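Local coordinates for protein myosin IE heavy chain (Dictyostelium discoideum, PDB 1LKX) that works as the actin-activated ATPase motor of a single-headed myosin of the first class, binding actin filaments and possibly moving membranes along them, at residues A[134-139]-A[370-375]; A[163-168]-A[176-181]. All blocks are in the same frame, centred on the assembly; numbering follows the deposited sequence.

Contact 1. Residues A[134-139]-A[370-375]. Unlike the reference sequence in segment 134-139: Leu137 (reference Phe), Asp138 (reference Gln). Unlike the reference sequence in segment 370-375: Ile371 (reference Leu), Ile372 (reference Ser), Asn373 (reference Ile), Cys374 (reference Val), Thr375 (reference His).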
ATOM      1  N   LYS A 134      -4.458  16.373 -14.488  1.00 47.61           N
ATOM      2  CA  LYS A 134      -5.796  15.793 -14.532  1.00 46.74           C
ATOM      3  C   LYS A 134      -5.707  14.284 -14.695  1.00 46.12           C
ATOM      4  O   LYS A 134      -6.493  13.543 -14.107  1.00 45.46           O
ATOM      5  CB  LYS A 134      -6.596  16.415 -15.687  1.00 48.26           C
ATOM      6  CG  LYS A 134      -7.930  15.729 -16.032  1.00 49.94           C
ATOM      7  CD  LYS A 134      -8.911  15.726 -14.871  1.00 51.38           C
ATOM      8  CE  LYS A 134     -10.235  15.066 -15.254  1.00 51.49           C
ATOM      9  NZ  LYS A 134     -11.106  14.814 -14.058  1.00 53.24           N
ATOM     10  N   MET A 135      -4.733  13.834 -15.483  1.00 46.06           N
ATOM     11  CA  MET A 135      -4.528  12.411 -15.729  1.00 44.71           C
ATOM     12  C   MET A 135      -3.990  11.685 -14.518  1.00 43.11           C
ATOM     13  O   MET A 135      -4.512  10.637 -14.152  1.00 43.28           O
ATOM     14  CB  MET A 135      -3.569  12.198 -16.885  1.00 45.77           C
ATOM     15  CG  MET A 135      -4.148  12.551 -18.226  1.00 47.54           C
ATOM     16  SD  MET A 135      -3.024  12.027 -19.502  1.00 50.60           S
ATOM     17  CE  MET A 135      -2.115  13.584 -19.825  1.00 50.77           C
ATOM     18  N   LEU A 136      -2.943  12.222 -13.904  1.00 41.56           N
ATOM     19  CA  LEU A 136      -2.391  11.570 -12.724  1.00 41.61           C
ATOM     20  C   LEU A 136      -3.501  11.397 -11.693  1.00 42.02           C
ATOM     21  O   LEU A 136      -3.636  10.346 -11.082  1.00 42.71           O
ATOM     22  CB  LEU A 136      -1.254  12.398 -12.124  1.00 40.31           C
ATOM     23  CG  LEU A 136      -0.015  12.589 -12.996  1.00 39.35           C
ATOM     24  CD1 LEU A 136       0.942  13.586 -12.358  1.00 37.99           C
ATOM     25  CD2 LEU A 136       0.654  11.248 -13.203  1.00 37.52           C
ATOM     26  N   LEU A 137      -4.309  12.432 -11.511  1.00 42.53           N
ATOM     27  CA  LEU A 137      -5.397  12.365 -10.546  1.00 43.93           C
ATOM     28  C   LEU A 137      -6.498  11.366 -10.910  1.00 45.51           C
ATOM     29  O   LEU A 137      -6.946  10.602 -10.062  1.00 46.32           O
ATOM     30  CB  LEU A 137      -6.004  13.751 -10.350  1.00 43.17           C
ATOM     31  CG  LEU A 137      -5.062  14.778  -9.732  1.00 41.50           C
ATOM     32  CD1 LEU A 137      -5.782  16.093  -9.596  1.00 41.16           C
ATOM     33  CD2 LEU A 137      -4.586  14.287  -8.379  1.00 41.29           C
ATOM     34  N   ASP A 138      -6.945  11.375 -12.161  1.00 47.19           N
ATOM     35  CA  ASP A 138      -7.981  10.443 -12.595  1.00 48.05           C
ATOM     36  C   ASP A 138      -7.527   8.983 -12.515  1.00 47.46           C
ATOM     37  O   ASP A 138      -8.353   8.071 -12.517  1.00 47.55           O
ATOM     38  CB  ASP A 138      -8.415  10.775 -14.020  1.00 50.53           C
ATOM     39  CG  ASP A 138      -9.432  11.896 -14.069  1.00 52.54           C
ATOM     40  OD1 ASP A 138      -9.436  12.732 -13.135  1.00 54.23           O
ATOM     41  OD2 ASP A 138     -10.222  11.943 -15.044  1.00 52.79           O
ATOM     42  N   SER A 139      -6.220   8.757 -12.441  1.00 46.33           N
ATOM     43  CA  SER A 139      -5.712   7.395 -12.345  1.00 46.45           C
ATOM     44  C   SER A 139      -6.147   6.754 -11.014  1.00 47.06           C
ATOM     45  O   SER A 139      -6.330   5.537 -10.935  1.00 46.80           O
ATOM     46  CB  SER A 139      -4.188   7.388 -12.434  1.00 46.02           C
ATOM     47  OG  SER A 139      -3.612   7.485 -11.141  1.00 48.69           O
ATOM     48  N   THR A 370       1.301   3.681 -19.901  1.00 44.70           N
ATOM     49  CA  THR A 370       1.564   3.999 -21.293  1.00 45.30           C
ATOM     50  C   THR A 370       1.220   5.453 -21.599  1.00 45.64           C
ATOM     51  O   THR A 370       1.993   6.150 -22.253  1.00 46.95           O
ATOM     52  CB  THR A 370       0.754   3.085 -22.219  1.00 44.97           C
ATOM     53  OG1 THR A 370       1.281   1.765 -22.143  1.00 44.23           O
ATOM     54  CG2 THR A 370       0.823   3.560 -23.648  1.00 44.81           C
ATOM     55  N   ILE A 371       0.061   5.902 -21.126  1.00 44.39           N
ATOM     56  CA  ILE A 371      -0.372   7.263 -21.362  1.00 44.33           C
ATOM     57  C   ILE A 371       0.280   8.261 -20.414  1.00 45.40           C
ATOM     58  O   ILE A 371       0.446   9.430 -20.756  1.00 46.96           O
ATOM     59  CB  ILE A 371      -1.901   7.392 -21.214  1.00 44.45           C
ATOM     60  CG1 ILE A 371      -2.606   6.751 -22.405  1.00 46.49           C
ATOM     61  CG2 ILE A 371      -2.304   8.851 -21.129  1.00 43.83           C
ATOM     62  CD1 ILE A 371      -2.817   5.252 -22.291  1.00 47.63           C
ATOM     63  N   ILE A 372       0.672   7.806 -19.233  1.00 45.91           N
ATOM     64  CA  ILE A 372       1.246   8.701 -18.242  1.00 46.01           C
ATOM     65  C   ILE A 372       2.753   8.770 -18.118  1.00 46.82           C
ATOM     66  O   ILE A 372       3.300   9.840 -17.885  1.00 48.01           O
ATOM     67  CB  ILE A 372       0.687   8.375 -16.868  1.00 46.35           C
ATOM     68  CG1 ILE A 372      -0.811   8.634 -16.859  1.00 47.90           C
ATOM     69  CG2 ILE A 372       1.326   9.243 -15.816  1.00 48.29           C
ATOM     70  CD1 ILE A 372      -1.454   8.347 -15.520  1.00 49.73           C
ATOM     71  N   ASN A 373       3.430   7.644 -18.259  1.00 47.48           N
ATOM     72  CA  ASN A 373       4.875   7.626 -18.116  1.00 49.65           C
ATOM     73  C   ASN A 373       5.625   8.364 -19.215  1.00 51.70           C
ATOM     74  O   ASN A 373       5.492   8.034 -20.387  1.00 52.57           O
ATOM     75  CB  ASN A 373       5.367   6.193 -18.064  1.00 49.13           C
ATOM     76  CG  ASN A 373       6.828   6.105 -17.748  1.00 49.89           C
ATOM     77  OD1 ASN A 373       7.428   5.051 -17.874  1.00 51.36           O
ATOM     78  ND2 ASN A 373       7.414   7.214 -17.324  1.00 50.69           N
ATOM     79  N   CYS A 374       6.427   9.355 -18.828  1.00 54.52           N
ATOM     80  CA  CYS A 374       7.207  10.140 -19.786  1.00 56.66           C
ATOM     81  C   CYS A 374       8.579   9.536 -20.041  1.00 58.34           C
ATOM     82  O   CYS A 374       9.421   9.509 -19.154  1.00 58.93           O
ATOM     83  CB  CYS A 374       7.395  11.572 -19.283  1.00 56.23           C
ATOM     84  SG  CYS A 374       8.481  12.565 -20.332  1.00 57.05           S
ATOM     85  N   THR A 375       8.807   9.064 -21.260  1.00 60.35           N
ATOM     86  CA  THR A 375      10.085   8.470 -21.612  1.00 63.23           C
ATOM     87  C   THR A 375      11.003   9.501 -22.255  1.00 64.30           C
ATOM     88  O   THR A 375      12.231   9.392 -22.173  1.00 64.71           O
ATOM     89  CB  THR A 375       9.889   7.298 -22.584  1.00 64.69           C
ATOM     90  OG1 THR A 375       9.134   6.269 -21.935  1.00 66.03           O
ATOM     91  CG2 THR A 375      11.239   6.734 -23.027  1.00 65.70           C
TER

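Contact 2. Residues A[163-168]-A[176-181]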
ATOM      1  N   TYR A 163       3.011   2.406  -5.559  1.00 39.90           N
ATOM      2  CA  TYR A 163       4.062   3.390  -5.411  1.00 41.67           C
ATOM      3  C   TYR A 163       3.862   4.296  -6.613  1.00 42.32           C
ATOM      4  O   TYR A 163       4.042   3.876  -7.744  1.00 42.92           O
ATOM      5  CB  TYR A 163       5.430   2.725  -5.461  1.00 42.34           C
ATOM      6  CG  TYR A 163       6.577   3.695  -5.316  1.00 44.67           C
ATOM      7  CD1 TYR A 163       6.802   4.365  -4.116  1.00 46.22           C
ATOM      8  CD2 TYR A 163       7.461   3.924  -6.372  1.00 45.02           C
ATOM      9  CE1 TYR A 163       7.888   5.234  -3.963  1.00 46.70           C
ATOM     10  CE2 TYR A 163       8.545   4.793  -6.234  1.00 45.32           C
ATOM     11  CZ  TYR A 163       8.756   5.441  -5.027  1.00 46.88           C
ATOM     12  OH  TYR A 163       9.847   6.273  -4.873  1.00 48.12           O
ATOM     13  N   MET A 164       3.459   5.531  -6.360  1.00 43.36           N
ATOM     14  CA  MET A 164       3.199   6.495  -7.415  1.00 44.30           C
ATOM     15  C   MET A 164       4.363   7.458  -7.527  1.00 44.82           C
ATOM     16  O   MET A 164       4.728   8.116  -6.563  1.00 44.50           O
ATOM     17  CB  MET A 164       1.921   7.276  -7.092  1.00 45.66           C
ATOM     18  CG  MET A 164       0.914   7.386  -8.227  1.00 48.18           C
ATOM     19  SD  MET A 164       1.543   8.152  -9.756  1.00 50.23           S
ATOM     20  CE  MET A 164       2.250   9.696  -9.082  1.00 49.75           C
ATOM     21  N   GLU A 165       4.947   7.548  -8.713  1.00 46.18           N
ATOM     22  CA  GLU A 165       6.056   8.459  -8.920  1.00 48.02           C
ATOM     23  C   GLU A 165       5.696   9.678  -9.744  1.00 48.22           C
ATOM     24  O   GLU A 165       5.357   9.562 -10.912  1.00 48.50           O
ATOM     25  CB  GLU A 165       7.217   7.743  -9.588  1.00 49.38           C
ATOM     26  CG  GLU A 165       8.006   6.886  -8.639  1.00 53.68           C
ATOM     27  CD  GLU A 165       9.233   6.289  -9.284  1.00 56.40           C
ATOM     28  OE1 GLU A 165      10.061   5.703  -8.547  1.00 57.53           O
ATOM     29  OE2 GLU A 165       9.370   6.403 -10.528  1.00 58.05           O
ATOM     30  N   MET A 166       5.775  10.848  -9.123  1.00 48.84           N
ATOM     31  CA  MET A 166       5.497  12.110  -9.795  1.00 49.90           C
ATOM     32  C   MET A 166       6.777  12.524 -10.526  1.00 49.07           C
ATOM     33  O   MET A 166       7.836  12.656  -9.904  1.00 49.35           O
ATOM     34  CB  MET A 166       5.145  13.188  -8.770  1.00 53.76           C
ATOM     35  CG  MET A 166       4.032  12.834  -7.787  1.00 58.36           C
ATOM     36  SD  MET A 166       2.369  13.087  -8.422  1.00 63.18           S
ATOM     37  CE  MET A 166       2.527  14.832  -9.101  1.00 61.68           C
ATOM     38  N   GLN A 167       6.685  12.737 -11.836  1.00 47.00           N
ATOM     39  CA  GLN A 167       7.848  13.123 -12.622  1.00 45.70           C
ATOM     40  C   GLN A 167       7.836  14.604 -12.964  1.00 45.13           C
ATOM     41  O   GLN A 167       6.853  15.119 -13.492  1.00 44.84           O
ATOM     42  CB  GLN A 167       7.891  12.312 -13.910  1.00 45.82           C
ATOM     43  CG  GLN A 167       7.847  10.825 -13.680  1.00 46.93           C
ATOM     44  CD  GLN A 167       7.568  10.049 -14.954  1.00 48.00           C
ATOM     45  OE1 GLN A 167       7.422   8.827 -14.931  1.00 49.27           O
ATOM     46  NE2 GLN A 167       7.491  10.755 -16.072  1.00 47.98           N
ATOM     47  N   PHE A 168       8.937  15.285 -12.668  1.00 44.66           N
ATOM     48  CA  PHE A 168       9.060  16.711 -12.954  1.00 44.76           C
ATOM     49  C   PHE A 168      10.329  16.953 -13.737  1.00 45.51           C
ATOM     50  O   PHE A 168      11.203  16.084 -13.791  1.00 47.48           O
ATOM     51  CB  PHE A 168       9.175  17.528 -11.662  1.00 43.71           C
ATOM     52  CG  PHE A 168       8.061  17.303 -10.697  1.00 42.21           C
ATOM     53  CD1 PHE A 168       8.004  16.138  -9.943  1.00 40.54           C
ATOM     54  CD2 PHE A 168       7.059  18.254 -10.547  1.00 40.63           C
ATOM     55  CE1 PHE A 168       6.960  15.923  -9.051  1.00 40.15           C
ATOM     56  CE2 PHE A 168       6.014  18.043  -9.656  1.00 40.42           C
ATOM     57  CZ  PHE A 168       5.963  16.876  -8.906  1.00 39.40           C
ATOM     58  N   GLY A 176       4.987  14.060 -16.036  1.00 40.83           N
ATOM     59  CA  GLY A 176       4.389  12.740 -16.137  1.00 39.61           C
ATOM     60  C   GLY A 176       4.408  11.980 -14.828  1.00 39.50           C
ATOM     61  O   GLY A 176       4.580  12.560 -13.757  1.00 39.33           O
ATOM     62  N   GLY A 177       4.225  10.672 -14.911  1.00 39.39           N
ATOM     63  CA  GLY A 177       4.254   9.863 -13.710  1.00 40.08           C
ATOM     64  C   GLY A 177       4.177   8.387 -14.024  1.00 40.57           C
ATOM     65  O   GLY A 177       3.621   8.011 -15.043  1.00 41.00           O
ATOM     66  N   LYS A 178       4.752   7.544 -13.177  1.00 40.55           N
ATOM     67  CA  LYS A 178       4.664   6.115 -13.414  1.00 41.67           C
ATOM     68  C   LYS A 178       4.234   5.419 -12.128  1.00 41.22           C
ATOM     69  O   LYS A 178       4.698   5.731 -11.032  1.00 40.48           O
ATOM     70  CB  LYS A 178       5.993   5.547 -13.954  1.00 43.34           C
ATOM     71  CG  LYS A 178       7.051   5.244 -12.920  1.00 47.14           C
ATOM     72  CD  LYS A 178       7.037   3.768 -12.539  1.00 48.85           C
ATOM     73  CE  LYS A 178       7.795   3.506 -11.213  1.00 49.53           C
ATOM     74  NZ  LYS A 178       7.103   4.049 -10.010  1.00 43.53           N
ATOM     75  N   ILE A 179       3.314   4.482 -12.293  1.00 41.31           N
ATOM     76  CA  ILE A 179       2.752   3.710 -11.204  1.00 39.94           C
ATOM     77  C   ILE A 179       3.382   2.327 -11.092  1.00 40.82           C
ATOM     78  O   ILE A 179       3.674   1.684 -12.101  1.00 40.70           O
ATOM     79  CB  ILE A 179       1.242   3.561 -11.422  1.00 38.41           C
ATOM     80  CG1 ILE A 179       0.574   4.899 -11.122  1.00 39.47           C
ATOM     81  CG2 ILE A 179       0.684   2.424 -10.602  1.00 37.10           C
ATOM     82  CD1 ILE A 179      -0.892   4.966 -11.501  1.00 40.39           C
ATOM     83  N   THR A 180       3.603   1.890  -9.856  1.00 40.80           N
ATOM     84  CA  THR A 180       4.162   0.571  -9.582  1.00 40.54           C
ATOM     85  C   THR A 180       3.192  -0.103  -8.621  1.00 40.79           C
ATOM     86  O   THR A 180       2.928   0.414  -7.534  1.00 41.49           O
ATOM     87  CB  THR A 180       5.556   0.662  -8.925  1.00 40.00           C
ATOM     88  OG1 THR A 180       6.482   1.229  -9.855  1.00 40.82           O
ATOM     89  CG2 THR A 180       6.049  -0.705  -8.514  1.00 37.45           C
ATOM     90  N   ASN A 181       2.644  -1.243  -9.026  1.00 40.28           N
ATOM     91  CA  ASN A 181       1.704  -1.946  -8.176  1.00 39.59           C
ATOM     92  C   ASN A 181       2.304  -3.205  -7.595  1.00 38.66           C
ATOM     93  O   ASN A 181       3.156  -3.840  -8.209  1.00 38.80           O
ATOM     94  CB  ASN A 181       0.440  -2.292  -8.954  1.00 40.70           C
ATOM     95  CG  ASN A 181       0.701  -3.241 -10.096  1.00 40.58           C
ATOM     96  OD1 ASN A 181       1.354  -2.887 -11.075  1.00 40.48           O
ATOM     97  ND2 ASN A 181       0.190  -4.458  -9.977  1.00 40.45           N
TER

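Contact 1. Residues A[134-139]-A[370-375]
Met135 and Leu136 on one turn of helix 127-147 meet Ile371 and Ile372 at the C-terminal end of helix 342-372, an apolar helix-to-helix-end contact in the P-loop NTPase core of the myosin motor domain. The side chains of Met135 and Ile371 cross at about a right angle. Met135 SD rests 3.6 Å from Ile371 CG2, so the sulfur meets the short branch of the isoleucine, while the longer CG1-CD1 branch leads away. Leu136 and Ile372 approach at a slant, Leu136 CD2 reaching Ile372 CG2 at 3.4 Å. Ile372 divides its two branches between different partners. Its CG2, anti to the backbone N, takes the leucine methyl; its other branch is extended (chi2 -179°) and carries CD1 against the helix surface where Met135 and Ser139 follow each other at one turn's spacing. Strand 174-182 adjoins the same place, with Ile179 packed on Ser139, and Met166 of strand 161-168 touches Leu136. Ser139 turns its polar end back into its own helix, OG donating to Leu136 O at 2.9 Å, and its CB lies 4.2 Å from Ile372 CD1.

Contact 2. Residues A[163-168]-A[176-181]
Lys178 places CG between its backbone N and carbonyl carbon (chi1 82°) and bends again at chi2 (97°) and chi4, which folds its ammonium back over the sheet face toward the side chain of Glu165, whose chain stands extended beyond CG. The result is a salt bridge, Glu165 OE2 to Lys178 NZ 3.3 Å, on the hydrogen-bonded pair Glu165-Lys178 of an antiparallel beta hairpin. NZ also gives a weak hydrogen bond to Thr180 OG1 at 2.9 Å and lies obliquely 3.7 Å from Tyr163 CD2, while Glu165 OE1 sits in plane at the edge of that ring. Backbone bonds tie the strands at Tyr163-Thr180, Glu165-Lys178 and Gln167-Gly176, the bond from Gly176 N to Gln167 O being weak. On the other face, Met164 SD leans slantwise on Ile179 CG1 at 3.7 Å. Gln167 stretches over the two glycines, its CG 3.7 Å from Gly177 CA; at its backbone angles Gly176 would jam a CB against the preceding carbonyl. With an alanine here in place of the glutamine, the Gly176-Gly177 backbone would probably lose this cover and a gap would open along that face of the strand. One face of the hairpin is thus apolar, with Met164 beside Ile179, and Met166 and Ile179 packed against helix 127-147, whereas the other pairs opposite charges that probably compensate each other in their partly exposed setting.

How the contacts relate
Contacts 1 and 2 lie side by side in the motor domain, their centres about 8 Å apart. Along the chain the order is 134-139, 163-168, 176-181 and 370-375, so the residues of contact 1 bracket the whole hairpin. Strand 174-182 is the outermost strand at one edge of the seven-stranded central sheet, and the two helices of contact 1 meet beside it. Two links join it to helix 342-372: a probable hydrogen bond from Gly177 N to Ile372 O, and one from Ile179 N to Asn369 OD1. Strand 161-168 closely follows Asn154 and Ser158 of the nucleotide site, which connects this helix-bound sheet edge to the ATPase centre.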